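Local coordinates for protein fructose-bisphosphate aldolase (Thermus caldophilus, PDB 2FJK) that belongs to the class II fructose-bisphosphate aldolase family, folds as a TIM barrel and holds 1,3-dihydroxyacetonephosphate in its pocket, at residues G20-N25 and S294-F299; P74-L79 and F96-I101; A150-P155 and H191-R196; N154-R159 and A198-A203; L258-L263 and K279-A284. One frame throughout, in Å; residues are numbered along the deposited sequence.

Along the chain, contact 1 spans nearly everything: it brings strand 19-23 together with the end of helix 277-299, and the other four contacts lie nested within that loop. Contact 2 comes next and, like contact 1, reaches the parallel sheet of the barrel; their centres are about 15 Å apart. Contacts 3 and 4 follow, touching each other, sharing N154 and P155, and both using helix 191-200. Contact 5 is the last of the four nested contacts, on helices 254-270 and 277-299, its centre about 40 Å from that of contact 4. Contacts 1 and 2 thus lie at the barrel core, while the others tie outer elements together on opposite sides of the chain's centre.

Contact 1: G20-N25 and S294-F299; sequences GAFNTN and SRMELF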
# COMPACT_ATOMS: atom_id res chain seq x y z
N GLY A 20 5.60 -3.40 25.58
CA GLY A 20 5.66 -4.79 25.17
C GLY A 20 5.96 -5.03 23.70
O GLY A 20 5.45 -4.34 22.83
N ALA A 21 6.84 -5.99 23.44
CA ALA A 21 7.18 -6.38 22.08
C ALA A 21 6.58 -7.77 22.01
O ALA A 21 6.80 -8.59 22.90
CB ALA A 21 8.71 -6.43 21.89
N PHE A 22 5.78 -8.02 20.98
CA PHE A 22 5.13 -9.31 20.85
C PHE A 22 5.37 -9.95 19.50
O PHE A 22 5.19 -9.32 18.45
CB PHE A 22 3.62 -9.16 21.09
CG PHE A 22 3.28 -8.50 22.40
CD1 PHE A 22 3.29 -7.11 22.51
CD2 PHE A 22 2.95 -9.26 23.51
CE1 PHE A 22 2.98 -6.49 23.72
CE2 PHE A 22 2.64 -8.65 24.73
CZ PHE A 22 2.65 -7.26 24.83
N ASN A 23 5.79 -11.21 19.53
CA ASN A 23 6.08 -11.95 18.31
C ASN A 23 4.81 -12.35 17.60
O ASN A 23 3.82 -12.72 18.23
CB ASN A 23 6.91 -13.20 18.64
CG ASN A 23 8.31 -12.85 19.05
OD1 ASN A 23 9.19 -12.66 18.20
ND2 ASN A 23 8.52 -12.73 20.35
N THR A 24 4.84 -12.25 16.27
CA THR A 24 3.70 -12.58 15.44
C THR A 24 4.19 -13.43 14.29
O THR A 24 5.31 -13.26 13.83
CB THR A 24 3.07 -11.36 14.78
OG1 THR A 24 2.96 -10.29 15.72
CG2 THR A 24 1.70 -11.72 14.23
N ASN A 25 3.32 -14.31 13.80
CA ASN A 25 3.66 -15.17 12.68
C ASN A 25 2.55 -15.21 11.62
O ASN A 25 2.76 -15.73 10.53
CB ASN A 25 4.00 -16.57 13.19
CG ASN A 25 5.42 -16.65 13.72
OD1 ASN A 25 6.36 -16.84 12.96
ND2 ASN A 25 5.59 -16.48 15.03
N SER A 294 -3.09 -8.23 29.59
CA SER A 294 -2.55 -8.35 30.94
C SER A 294 -1.05 -8.03 30.94
O SER A 294 -0.52 -7.42 31.87
CB SER A 294 -2.81 -9.76 31.51
OG SER A 294 -2.20 -10.77 30.74
N ARG A 295 -0.38 -8.41 29.85
CA ARG A 295 1.04 -8.15 29.69
C ARG A 295 1.27 -6.64 29.75
O ARG A 295 2.20 -6.16 30.42
CB ARG A 295 1.49 -8.68 28.33
CG ARG A 295 2.92 -9.12 28.28
CD ARG A 295 3.17 -10.22 29.30
NE ARG A 295 4.55 -10.66 29.21
CZ ARG A 295 5.22 -11.24 30.19
NH1 ARG A 295 4.64 -11.45 31.37
NH2 ARG A 295 6.47 -11.59 30.00
N MSE A 296 0.44 -5.90 29.03
CA MSE A 296 0.54 -4.44 29.01
C MSE A 296 0.23 -3.86 30.39
O MSE A 296 0.76 -2.82 30.76
CB MSE A 296 -0.39 -3.85 27.95
CG MSE A 296 -0.06 -4.30 26.54
SE MSE A 296 -1.36 -3.77 25.23
CE MSE A 296 -2.62 -5.18 25.40
N GLU A 297 -0.64 -4.53 31.16
CA GLU A 297 -0.97 -4.07 32.51
C GLU A 297 0.26 -4.22 33.40
O GLU A 297 0.55 -3.36 34.22
CB GLU A 297 -2.09 -4.90 33.13
CG GLU A 297 -3.46 -4.68 32.57
CD GLU A 297 -4.52 -5.37 33.40
OE1 GLU A 297 -4.42 -6.61 33.57
OE2 GLU A 297 -5.44 -4.68 33.89
N LEU A 298 0.96 -5.33 33.23
CA LEU A 298 2.16 -5.60 34.01
C LEU A 298 3.28 -4.64 33.63
O LEU A 298 4.07 -4.22 34.48
CB LEU A 298 2.61 -7.04 33.79
CG LEU A 298 3.92 -7.50 34.43
CD1 LEU A 298 3.84 -7.36 35.95
CD2 LEU A 298 4.19 -8.95 34.03
N PHE A 299 3.33 -4.27 32.36
CA PHE A 299 4.38 -3.37 31.86
C PHE A 299 4.13 -1.89 32.15
O PHE A 299 5.05 -1.09 32.10
CB PHE A 299 4.57 -3.56 30.35
CG PHE A 299 5.01 -4.95 29.95
CD1 PHE A 299 5.54 -5.84 30.89
CD2 PHE A 299 4.94 -5.36 28.62
CE1 PHE A 299 5.98 -7.11 30.51
CE2 PHE A 299 5.37 -6.63 28.23
CZ PHE A 299 5.90 -7.51 29.18
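Strand residues G20-N23 and helix residues S294-F299 run nearly antiparallel, their axes 153° apart and 9.5 Å apart at closest; G20 CA lies 6.4 Å from M296 CA. No hydrogen bond crosses between them, and all the touching residues are buried. With no side chain at G20, the F299 ring comes right up to the strand backbone, its CD2 3.6 Å from G20 CA. F22 meets the helix with the far end of its ring: CE2 is 3.6 Å from R295 CG, and R295 CB lies in the ring plane at the same edge. CZ of F22 also reaches CG of selenomethionine M296 and CE2 of F299, both at 4.4 Å. The aliphatic start of R295 thus packs on F22, and a bend in its chain (chi2 59°) carries the guanidinium off across F299, whose CE1 sits 4.0 Å above one guanidinium face. R295 NE is hydrogen-bonded to T252 OG1, while NH2 makes a weak hydrogen bond to A210 O and a long, weak ion pair with D255, so this buried charge is held near the bound 1,3-dihydroxyacetonephosphate, which N23 itself touches. Strand 19-23 runs between strands 44-47 and 247-252, bonded through its backbone to I45 on one and I250 on the other. F299 packs on I239 and I243 of helix 236-244, and M296 on A36 of helix 27-38.

Contact 2: P74-L79 and F96-I101; sequences PVAVHL and FTSVMI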
# COMPACT_ATOMS: atom_id res chain seq x y z
N PRO A 74 1.00 4.31 18.97
CA PRO A 74 2.35 4.17 18.39
C PRO A 74 2.69 2.69 18.22
O PRO A 74 2.57 1.92 19.16
CB PRO A 74 3.25 4.83 19.43
CG PRO A 74 2.32 5.81 20.14
CD PRO A 74 1.06 4.99 20.27
N VAL A 75 3.10 2.32 17.02
CA VAL A 75 3.47 0.93 16.73
C VAL A 75 4.81 0.85 16.01
O VAL A 75 5.04 1.55 15.02
CB VAL A 75 2.42 0.23 15.84
CG1 VAL A 75 2.93 -1.15 15.42
CG2 VAL A 75 1.09 0.10 16.59
N ALA A 76 5.69 -0.02 16.51
CA ALA A 76 7.00 -0.23 15.90
C ALA A 76 7.05 -1.67 15.40
O ALA A 76 6.48 -2.57 16.02
CB ALA A 76 8.11 0.01 16.91
N VAL A 77 7.72 -1.88 14.27
CA VAL A 77 7.89 -3.20 13.69
C VAL A 77 9.39 -3.55 13.74
O VAL A 77 10.18 -2.99 12.99
CB VAL A 77 7.37 -3.21 12.24
CG1 VAL A 77 7.58 -4.58 11.60
CG2 VAL A 77 5.87 -2.83 12.22
N HIS A 78 9.76 -4.46 14.66
CA HIS A 78 11.16 -4.87 14.86
C HIS A 78 11.51 -6.27 14.37
O HIS A 78 10.69 -7.19 14.44
CB HIS A 78 11.53 -4.79 16.35
CG HIS A 78 11.53 -3.41 16.91
ND1 HIS A 78 12.35 -3.04 17.96
CD2 HIS A 78 10.81 -2.31 16.60
CE1 HIS A 78 12.14 -1.77 18.26
NE2 HIS A 78 11.20 -1.31 17.45
N LEU A 79 12.75 -6.44 13.92
CA LEU A 79 13.24 -7.73 13.42
C LEU A 79 13.44 -8.75 14.55
O LEU A 79 12.88 -9.84 14.49
CB LEU A 79 14.55 -7.54 12.65
CG LEU A 79 15.40 -8.79 12.36
CD1 LEU A 79 14.57 -9.84 11.63
CD2 LEU A 79 16.62 -8.40 11.53
N PHE A 96 10.66 -2.57 7.99
CA PHE A 96 10.77 -2.59 9.44
C PHE A 96 11.32 -1.25 9.90
O PHE A 96 12.13 -0.63 9.21
CB PHE A 96 11.68 -3.74 9.90
CG PHE A 96 11.06 -5.11 9.73
CD1 PHE A 96 10.29 -5.41 8.61
CD2 PHE A 96 11.29 -6.11 10.67
CE1 PHE A 96 9.76 -6.69 8.42
CE2 PHE A 96 10.76 -7.39 10.50
CZ PHE A 96 9.99 -7.68 9.38
N THR A 97 10.88 -0.81 11.07
CA THR A 97 11.30 0.47 11.61
C THR A 97 12.41 0.35 12.65
O THR A 97 12.91 1.36 13.17
CB THR A 97 10.10 1.20 12.22
OG1 THR A 97 9.56 0.41 13.29
CG2 THR A 97 9.04 1.41 11.16
N SER A 98 12.80 -0.88 12.94
CA SER A 98 13.87 -1.16 13.88
C SER A 98 14.39 -2.58 13.64
O SER A 98 13.61 -3.53 13.53
CB SER A 98 13.36 -1.05 15.31
OG SER A 98 12.18 -0.25 15.39
N VAL A 99 15.70 -2.71 13.56
CA VAL A 99 16.30 -4.01 13.33
C VAL A 99 17.23 -4.38 14.47
O VAL A 99 17.63 -3.54 15.28
CB VAL A 99 17.12 -4.05 12.04
CG1 VAL A 99 16.21 -3.76 10.85
CG2 VAL A 99 18.26 -3.05 12.12
N MSE A 100 17.57 -5.66 14.51
CA MSE A 100 18.43 -6.17 15.55
C MSE A 100 19.32 -7.26 15.01
O MSE A 100 18.85 -8.19 14.34
CB MSE A 100 17.59 -6.72 16.68
CG MSE A 100 18.39 -7.22 17.84
SE MSE A 100 17.24 -8.17 19.01
CE MSE A 100 15.71 -6.98 19.00
N ILE A 101 20.60 -7.15 15.30
CA ILE A 101 21.56 -8.14 14.88
C ILE A 101 22.03 -8.81 16.17
O ILE A 101 22.35 -8.14 17.15
CB ILE A 101 22.75 -7.48 14.15
CG1 ILE A 101 23.80 -8.53 13.79
CG2 ILE A 101 23.36 -6.38 15.02
CD1 ILE A 101 23.32 -9.54 12.77
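V77, H78 and L79 face F96-V99 across two parallel strands that diverge by 32° and form a single bridge, between H78 and S98, with CA atoms 4.7 Å apart. V77 is held through both ends of its backbone. Its N gives a nearly straight bond (160°) to T97 OG1 at 3.1 Å, while V77 O takes T97 N at 3.0 Å and, weakly, S98 N. With chi1 at 61°, T97 OG1 is placed where it can accept the V77 N-H; the same oxygen is bonded to V3 O of the neighbouring strand. Farther along, L79 N donates to S98 O at 3.1 Å. On one side of this seam the F96 ring lies beneath the V77 side chain, whose CG1 stands over the ring centre, 4.0 Å from the centroid, in a CH-pi contact. L79 N meets the edge of that ring in its plane, 3.6 Å from F96 CD2. The S98 side chain lies over one face of the H78 imidazole, though their modelled closeness is doubtful; H78 ND1 is bonded to K249 NZ and S98 OG to T4 O. Beyond this, L79 CB packs on V99 CB, and both residues rest on V88 of helix 85-93. Strand 75-78, that helix and strand 98-101 make a beta-alpha-beta crossover of the TIM barrel, and the chain leaving L79 goes straight into D80 and H81 of the ligand pocket.

Contact 3: A150-P155 and H191-R196; sequences ALLTNP and HPRLAR
R193 reaches out from helix 191-200 to the loop L151-N154, and this arm makes the tight half of the contact. Its chain runs extended from CG to NE, with CG opposite the backbone N (chi1 -169°), and so brings the guanidinium alongside the loop. T153 O lies at the guanidinium edge, near its plane, and accepts the N-H of R193 NE. The modelled 2.4 Å between R193 NE and T153 O is very short and its exact value doubtful; the angle at the hydrogen is 130°. L152 comes in over a guanidinium face, its CB 3.4 Å from R193 NE, while R193 CD also packs 3.9 Å from that CB. L152 has a positive phi (70°), and the loop turns there after helix 146-150. T153 OG1 faces elsewhere, bonded to L133 O and A173 N, and ties the loop to the end of strand 128-133 and to the residue following strand 171-172.

The other half is loose. P155, the first residue of helix 155-164, lays its ring against the start of the exposed R196: P155 CG is 4.0 Å from R196 CB, and P155 CB is 3.9 Å from R196 C. Beyond CB the R196 chain stays extended, and no polar bond joins it to the loop.

A charged group thus meets a backbone carbonyl on one side, while apolar carbons meet on the other. The R193 charge would tend to polarise the T153 carbonyl, consistent with R193 tethering the turn between helices 146-150 and 155-164 to the side of helix 191-200.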
# COMPACT_ATOMS: atom_id res chain seq x y z
N ALA A 150 31.89 -14.48 32.52
CA ALA A 150 31.54 -15.67 31.76
C ALA A 150 30.25 -15.41 30.98
O ALA A 150 30.26 -15.30 29.76
CB ALA A 150 31.36 -16.86 32.69
N LEU A 151 29.15 -15.30 31.71
CA LEU A 151 27.85 -15.05 31.12
C LEU A 151 27.32 -13.74 31.68
O LEU A 151 27.91 -13.17 32.61
CB LEU A 151 26.88 -16.18 31.49
CG LEU A 151 25.45 -16.05 30.98
CD1 LEU A 151 25.43 -16.30 29.48
CD2 LEU A 151 24.54 -17.04 31.70
N LEU A 152 26.21 -13.26 31.13
CA LEU A 152 25.58 -12.03 31.58
C LEU A 152 26.36 -10.76 31.26
O LEU A 152 27.58 -10.71 31.37
CB LEU A 152 25.31 -12.10 33.08
CG LEU A 152 24.58 -13.36 33.56
CD1 LEU A 152 24.27 -13.22 35.05
CD2 LEU A 152 23.29 -13.57 32.78
N THR A 153 25.62 -9.73 30.87
CA THR A 153 26.17 -8.44 30.50
C THR A 153 27.00 -7.77 31.59
O THR A 153 26.61 -7.72 32.75
CB THR A 153 25.05 -7.45 30.12
OG1 THR A 153 24.20 -8.06 29.14
CG2 THR A 153 25.64 -6.17 29.55
N ASN A 154 28.16 -7.25 31.19
CA ASN A 154 29.05 -6.54 32.09
C ASN A 154 28.84 -5.05 31.79
O ASN A 154 29.08 -4.60 30.67
CB ASN A 154 30.50 -6.93 31.80
CG ASN A 154 31.51 -6.08 32.56
OD1 ASN A 154 31.62 -6.17 33.78
ND2 ASN A 154 32.24 -5.25 31.83
N PRO A 155 28.37 -4.28 32.78
CA PRO A 155 28.12 -2.85 32.60
C PRO A 155 29.18 -2.05 31.83
O PRO A 155 28.87 -1.46 30.79
CB PRO A 155 27.91 -2.34 34.04
CG PRO A 155 28.54 -3.40 34.90
CD PRO A 155 28.17 -4.66 34.19
N HIS A 191 19.27 -8.33 39.40
CA HIS A 191 18.80 -6.95 39.45
C HIS A 191 19.90 -5.92 39.70
O HIS A 191 19.90 -4.85 39.09
CB HIS A 191 17.70 -6.81 40.50
CG HIS A 191 16.41 -7.45 40.11
ND1 HIS A 191 15.71 -7.09 38.98
CD2 HIS A 191 15.67 -8.43 40.70
CE1 HIS A 191 14.60 -7.81 38.89
NE2 HIS A 191 14.56 -8.63 39.92
N PRO A 192 20.86 -6.23 40.58
CA PRO A 192 21.94 -5.28 40.84
C PRO A 192 22.72 -5.03 39.56
O PRO A 192 23.11 -3.91 39.26
CB PRO A 192 22.78 -5.99 41.90
CG PRO A 192 21.77 -6.80 42.63
CD PRO A 192 20.95 -7.38 41.50
N ARG A 193 22.95 -6.11 38.82
CA ARG A 193 23.67 -6.04 37.56
C ARG A 193 22.92 -5.12 36.59
O ARG A 193 23.52 -4.29 35.92
CB ARG A 193 23.77 -7.44 36.95
CG ARG A 193 24.72 -7.53 35.79
CD ARG A 193 24.78 -8.94 35.23
NE ARG A 193 26.09 -9.16 34.62
CZ ARG A 193 27.18 -9.50 35.29
NH1 ARG A 193 27.12 -9.68 36.61
NH2 ARG A 193 28.33 -9.62 34.66
N LEU A 194 21.60 -5.28 36.53
CA LEU A 194 20.78 -4.45 35.65
C LEU A 194 20.95 -2.99 36.08
O LEU A 194 21.12 -2.10 35.26
CB LEU A 194 19.32 -4.88 35.75
CG LEU A 194 18.28 -4.11 34.92
CD1 LEU A 194 18.69 -4.07 33.45
CD2 LEU A 194 16.93 -4.78 35.08
N ALA A 195 20.92 -2.77 37.39
CA ALA A 195 21.06 -1.43 37.95
C ALA A 195 22.37 -0.77 37.54
O ALA A 195 22.39 0.40 37.17
CB ALA A 195 20.94 -1.48 39.48
N ARG A 196 23.47 -1.52 37.59
CA ARG A 196 24.79 -0.98 37.21
C ARG A 196 24.84 -0.62 35.73
O ARG A 196 25.34 0.44 35.35
CB ARG A 196 25.90 -1.99 37.49
CG ARG A 196 26.16 -2.29 38.95
CD ARG A 196 27.37 -3.21 39.07
NE ARG A 196 27.69 -3.58 40.44
CZ ARG A 196 28.70 -4.38 40.78
NH1 ARG A 196 29.50 -4.89 39.85
NH2 ARG A 196 28.93 -4.66 42.06

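Contact 4: N154-R159 and A198-A203; sequences NPEEAR and AKLVPA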
# COMPACT_ATOMS: atom_id res chain seq x y z
N ASN A 154 28.16 -7.25 31.19
CA ASN A 154 29.05 -6.54 32.09
C ASN A 154 28.84 -5.05 31.79
O ASN A 154 29.08 -4.60 30.67
CB ASN A 154 30.50 -6.93 31.80
CG ASN A 154 31.51 -6.08 32.56
OD1 ASN A 154 31.62 -6.17 33.78
ND2 ASN A 154 32.24 -5.25 31.83
N PRO A 155 28.37 -4.28 32.78
CA PRO A 155 28.12 -2.85 32.60
C PRO A 155 29.18 -2.05 31.83
O PRO A 155 28.87 -1.46 30.79
CB PRO A 155 27.91 -2.34 34.04
CG PRO A 155 28.54 -3.40 34.90
CD PRO A 155 28.17 -4.66 34.19
N GLU A 156 30.42 -2.04 32.32
CA GLU A 156 31.48 -1.30 31.63
C GLU A 156 31.50 -1.66 30.15
O GLU A 156 31.60 -0.78 29.29
CB GLU A 156 32.84 -1.61 32.24
CG GLU A 156 33.24 -0.70 33.37
CD GLU A 156 32.23 -0.68 34.49
OE1 GLU A 156 31.66 -1.76 34.79
OE2 GLU A 156 32.02 0.40 35.09
N GLU A 157 31.43 -2.95 29.87
CA GLU A 157 31.44 -3.42 28.49
C GLU A 157 30.24 -2.85 27.75
O GLU A 157 30.33 -2.49 26.58
CB GLU A 157 31.37 -4.95 28.43
CG GLU A 157 32.67 -5.65 28.69
CD GLU A 157 32.55 -7.15 28.51
OE1 GLU A 157 31.99 -7.58 27.47
OE2 GLU A 157 33.01 -7.91 29.40
N ALA A 158 29.11 -2.77 28.45
CA ALA A 158 27.88 -2.26 27.87
C ALA A 158 28.05 -0.84 27.34
O ALA A 158 27.73 -0.57 26.18
CB ALA A 158 26.76 -2.31 28.91
N ARG A 159 28.54 0.06 28.18
CA ARG A 159 28.73 1.45 27.77
C ARG A 159 29.62 1.52 26.54
O ARG A 159 29.31 2.21 25.56
CB ARG A 159 29.37 2.27 28.88
CG ARG A 159 29.67 3.71 28.48
CD ARG A 159 30.64 4.38 29.44
NE ARG A 159 30.14 4.39 30.82
CZ ARG A 159 30.75 5.00 31.83
NH1 ARG A 159 31.89 5.66 31.62
NH2 ARG A 159 30.23 4.96 33.04
N ALA A 198 22.40 0.11 33.78
CA ALA A 198 21.52 1.25 33.51
C ALA A 198 22.23 2.55 33.87
O ALA A 198 22.10 3.55 33.15
CB ALA A 198 20.22 1.12 34.31
N LYS A 199 22.97 2.53 34.97
CA LYS A 199 23.71 3.70 35.42
C LYS A 199 24.78 4.12 34.42
O LYS A 199 25.20 5.28 34.40
CB LYS A 199 24.33 3.45 36.79
CG LYS A 199 23.33 3.12 37.88
CD LYS A 199 23.98 3.12 39.25
CE LYS A 199 22.98 2.79 40.34
NZ LYS A 199 23.61 2.79 41.69
N LEU A 200 25.22 3.18 33.60
CA LEU A 200 26.26 3.48 32.63
C LEU A 200 25.71 3.60 31.21
O LEU A 200 26.33 4.23 30.35
CB LEU A 200 27.35 2.40 32.68
CG LEU A 200 27.95 2.11 34.06
CD1 LEU A 200 29.22 1.27 33.90
CD2 LEU A 200 28.28 3.42 34.77
N VAL A 201 24.55 3.00 30.97
CA VAL A 201 23.94 3.04 29.65
C VAL A 201 22.58 3.72 29.73
O VAL A 201 21.60 3.13 30.17
CB VAL A 201 23.77 1.62 29.07
CG1 VAL A 201 23.23 1.70 27.65
CG2 VAL A 201 25.10 0.89 29.09
N PRO A 202 22.52 4.99 29.30
CA PRO A 202 21.29 5.79 29.31
C PRO A 202 20.24 5.33 28.30
O PRO A 202 19.04 5.43 28.55
CB PRO A 202 21.80 7.20 29.02
CG PRO A 202 22.95 6.93 28.10
CD PRO A 202 23.65 5.77 28.77
N ALA A 203 20.69 4.81 27.16
CA ALA A 203 19.78 4.32 26.13
C ALA A 203 18.76 3.35 26.70
O ALA A 203 18.99 2.74 27.74
CB ALA A 203 20.57 3.65 25.03
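P155 begins the packing on L200, its CB 3.8 Å from L200 CD1; P155 also packs on I197 of the same helix. E156 starts out pointing away from L200, but a bend at chi2 (57°) folds the carboxylate back, so that OE2 comes to 3.2 Å from L200 CD1: an acidic oxygen beside a methyl group. A158, one turn after P155, faces inward and its CB meets V201 CG2 at 3.6 Å; L170 lies against both residues. R159 closes the walk. Its backbone N is 3.7 Å from V201 CG2, and its side chain bends at chi3 (-58°) and passes obliquely across L200, with NH2 close to CD2 at 3.0 Å and L200 CB in the guanidinium plane at its edge. The two methyls of L200 thus split between E156 and R159. R159 also touches a crystal neighbour, so its pose may owe something to the lattice. R13 is hydrogen-bonded to V201 O and A198 O. The arrangement is that of two neighbouring outer helices of a TIM barrel, the start of 155-164 set against the end of helix 191-200 and the residue after it, packed through aliphatic groups with charged ones at the rim.

Contact 5: L258-L263 and K279-A284; sequences LAFTAL and KYLGPA
This is a helix-helix contact within a hairpin: helices 254-270 and 277-299, joined by a short loop, lie antiparallel on the outside of the barrel, with F260 and A284 at the meeting point. The axes of the two segments are 144° apart in direction and come within 8.3 Å, and F260 CA approaches A284 CA to 4.4 Å. A284 CB stands over one face of the F260 ring, 3.4 Å from the centroid and 15° off the normal, in a CH-pi contact. The same methyl lies 3.3 Å from F260 O. With chi1 at -166°, the ring of F260 is carried across to the second helix, where CZ touches L281 CD2 at 3.6 Å.

L263, one turn on, flanks the crossing on the other side of A284, its CB 3.6 Å from A284 CA. Its CD2 also packs near P283 CB at 4.1 Å, though the modelled closeness of that methyl to P283 O is doubtful. P283 has no N-H to give the preceding turn, and the helix kinks there. No hydrogen bond crosses between the two segments, and the side chains that meet are apolar.

Around this core, V288 and A287 of helix 277-299 continue the packing on F260 and L263, and F29 of helix 27-38 meets the F260 ring. Helix 215-223 lies against T261 and L263. On a further side the second subunit packs: T261 OG1 is hydrogen-bonded to Y280 OH of that subunit, and Y280 OH to its T261, a reciprocal pair that makes the hairpin part of the assembly interface.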
# COMPACT_ATOMS: atom_id res chain seq x y z
N LEU A 258 1.61 -20.60 23.63
CA LEU A 258 0.94 -21.50 24.57
C LEU A 258 -0.55 -21.21 24.68
O LEU A 258 -1.38 -22.11 24.57
CB LEU A 258 1.55 -21.37 25.97
CG LEU A 258 2.33 -22.56 26.52
CD1 LEU A 258 2.55 -22.33 28.02
CD2 LEU A 258 1.57 -23.87 26.29
N ALA A 259 -0.89 -19.95 24.91
CA ALA A 259 -2.30 -19.58 25.01
C ALA A 259 -3.05 -19.98 23.73
O ALA A 259 -4.08 -20.65 23.78
CB ALA A 259 -2.43 -18.09 25.27
N PHE A 260 -2.50 -19.57 22.59
CA PHE A 260 -3.11 -19.87 21.29
C PHE A 260 -3.31 -21.38 21.08
O PHE A 260 -4.39 -21.83 20.70
CB PHE A 260 -2.22 -19.32 20.17
CG PHE A 260 -2.89 -19.27 18.83
CD1 PHE A 260 -3.66 -18.16 18.47
CD2 PHE A 260 -2.77 -20.32 17.94
CE1 PHE A 260 -4.29 -18.12 17.24
CE2 PHE A 260 -3.40 -20.29 16.69
CZ PHE A 260 -4.16 -19.19 16.34
N THR A 261 -2.25 -22.15 21.31
CA THR A 261 -2.31 -23.60 21.13
C THR A 261 -3.23 -24.23 22.18
O THR A 261 -3.98 -25.17 21.89
CB THR A 261 -0.90 -24.23 21.22
OG1 THR A 261 -0.06 -23.69 20.19
CG2 THR A 261 -0.98 -25.75 21.04
N ALA A 262 -3.17 -23.72 23.41
CA ALA A 262 -4.02 -24.26 24.46
C ALA A 262 -5.46 -24.22 23.94
O ALA A 262 -6.18 -25.21 23.99
CB ALA A 262 -3.90 -23.44 25.73
N LEU A 263 -5.87 -23.07 23.41
CA LEU A 263 -7.22 -22.95 22.91
C LEU A 263 -7.52 -23.80 21.67
O LEU A 263 -8.59 -24.38 21.58
CB LEU A 263 -7.57 -21.49 22.67
CG LEU A 263 -8.28 -20.93 23.92
CD1 LEU A 263 -7.29 -20.74 25.06
CD2 LEU A 263 -8.90 -19.62 23.60
N LYS A 279 -13.39 -21.20 13.91
CA LYS A 279 -14.01 -21.68 15.14
C LYS A 279 -12.95 -22.03 16.19
O LYS A 279 -13.24 -22.00 17.39
CB LYS A 279 -14.90 -22.90 14.88
CG LYS A 279 -16.12 -22.63 13.99
CD LYS A 279 -17.10 -21.66 14.64
CE LYS A 279 -18.26 -21.35 13.71
NZ LYS A 279 -19.05 -20.17 14.16
N TYR A 280 -11.75 -22.39 15.76
CA TYR A 280 -10.71 -22.69 16.73
C TYR A 280 -9.58 -21.66 16.72
O TYR A 280 -8.92 -21.47 17.75
CB TYR A 280 -10.17 -24.13 16.58
CG TYR A 280 -9.74 -24.60 15.20
CD1 TYR A 280 -8.46 -24.35 14.72
CD2 TYR A 280 -10.60 -25.35 14.39
CE1 TYR A 280 -8.03 -24.83 13.47
CE2 TYR A 280 -10.20 -25.83 13.15
CZ TYR A 280 -8.91 -25.56 12.69
OH TYR A 280 -8.51 -26.03 11.45
N LEU A 281 -9.37 -20.98 15.60
CA LEU A 281 -8.32 -19.96 15.53
C LEU A 281 -8.87 -18.66 16.12
O LEU A 281 -8.12 -17.82 16.62
CB LEU A 281 -7.88 -19.71 14.09
CG LEU A 281 -7.26 -20.89 13.35
CD1 LEU A 281 -6.94 -20.45 11.93
CD2 LEU A 281 -6.00 -21.38 14.08
N GLY A 282 -10.19 -18.50 16.04
CA GLY A 282 -10.84 -17.31 16.57
C GLY A 282 -10.70 -17.26 18.08
O GLY A 282 -10.23 -16.27 18.64
N PRO A 283 -11.13 -18.31 18.78
CA PRO A 283 -11.01 -18.28 20.24
C PRO A 283 -9.54 -18.33 20.67
O PRO A 283 -9.20 -17.83 21.73
CB PRO A 283 -11.82 -19.50 20.68
CG PRO A 283 -11.79 -20.40 19.50
CD PRO A 283 -11.92 -19.47 18.33
N ALA A 284 -8.67 -18.89 19.82
CA ALA A 284 -7.24 -18.94 20.13
C ALA A 284 -6.69 -17.52 20.03
O ALA A 284 -5.89 -17.11 20.86
CB ALA A 284 -6.50 -19.86 19.16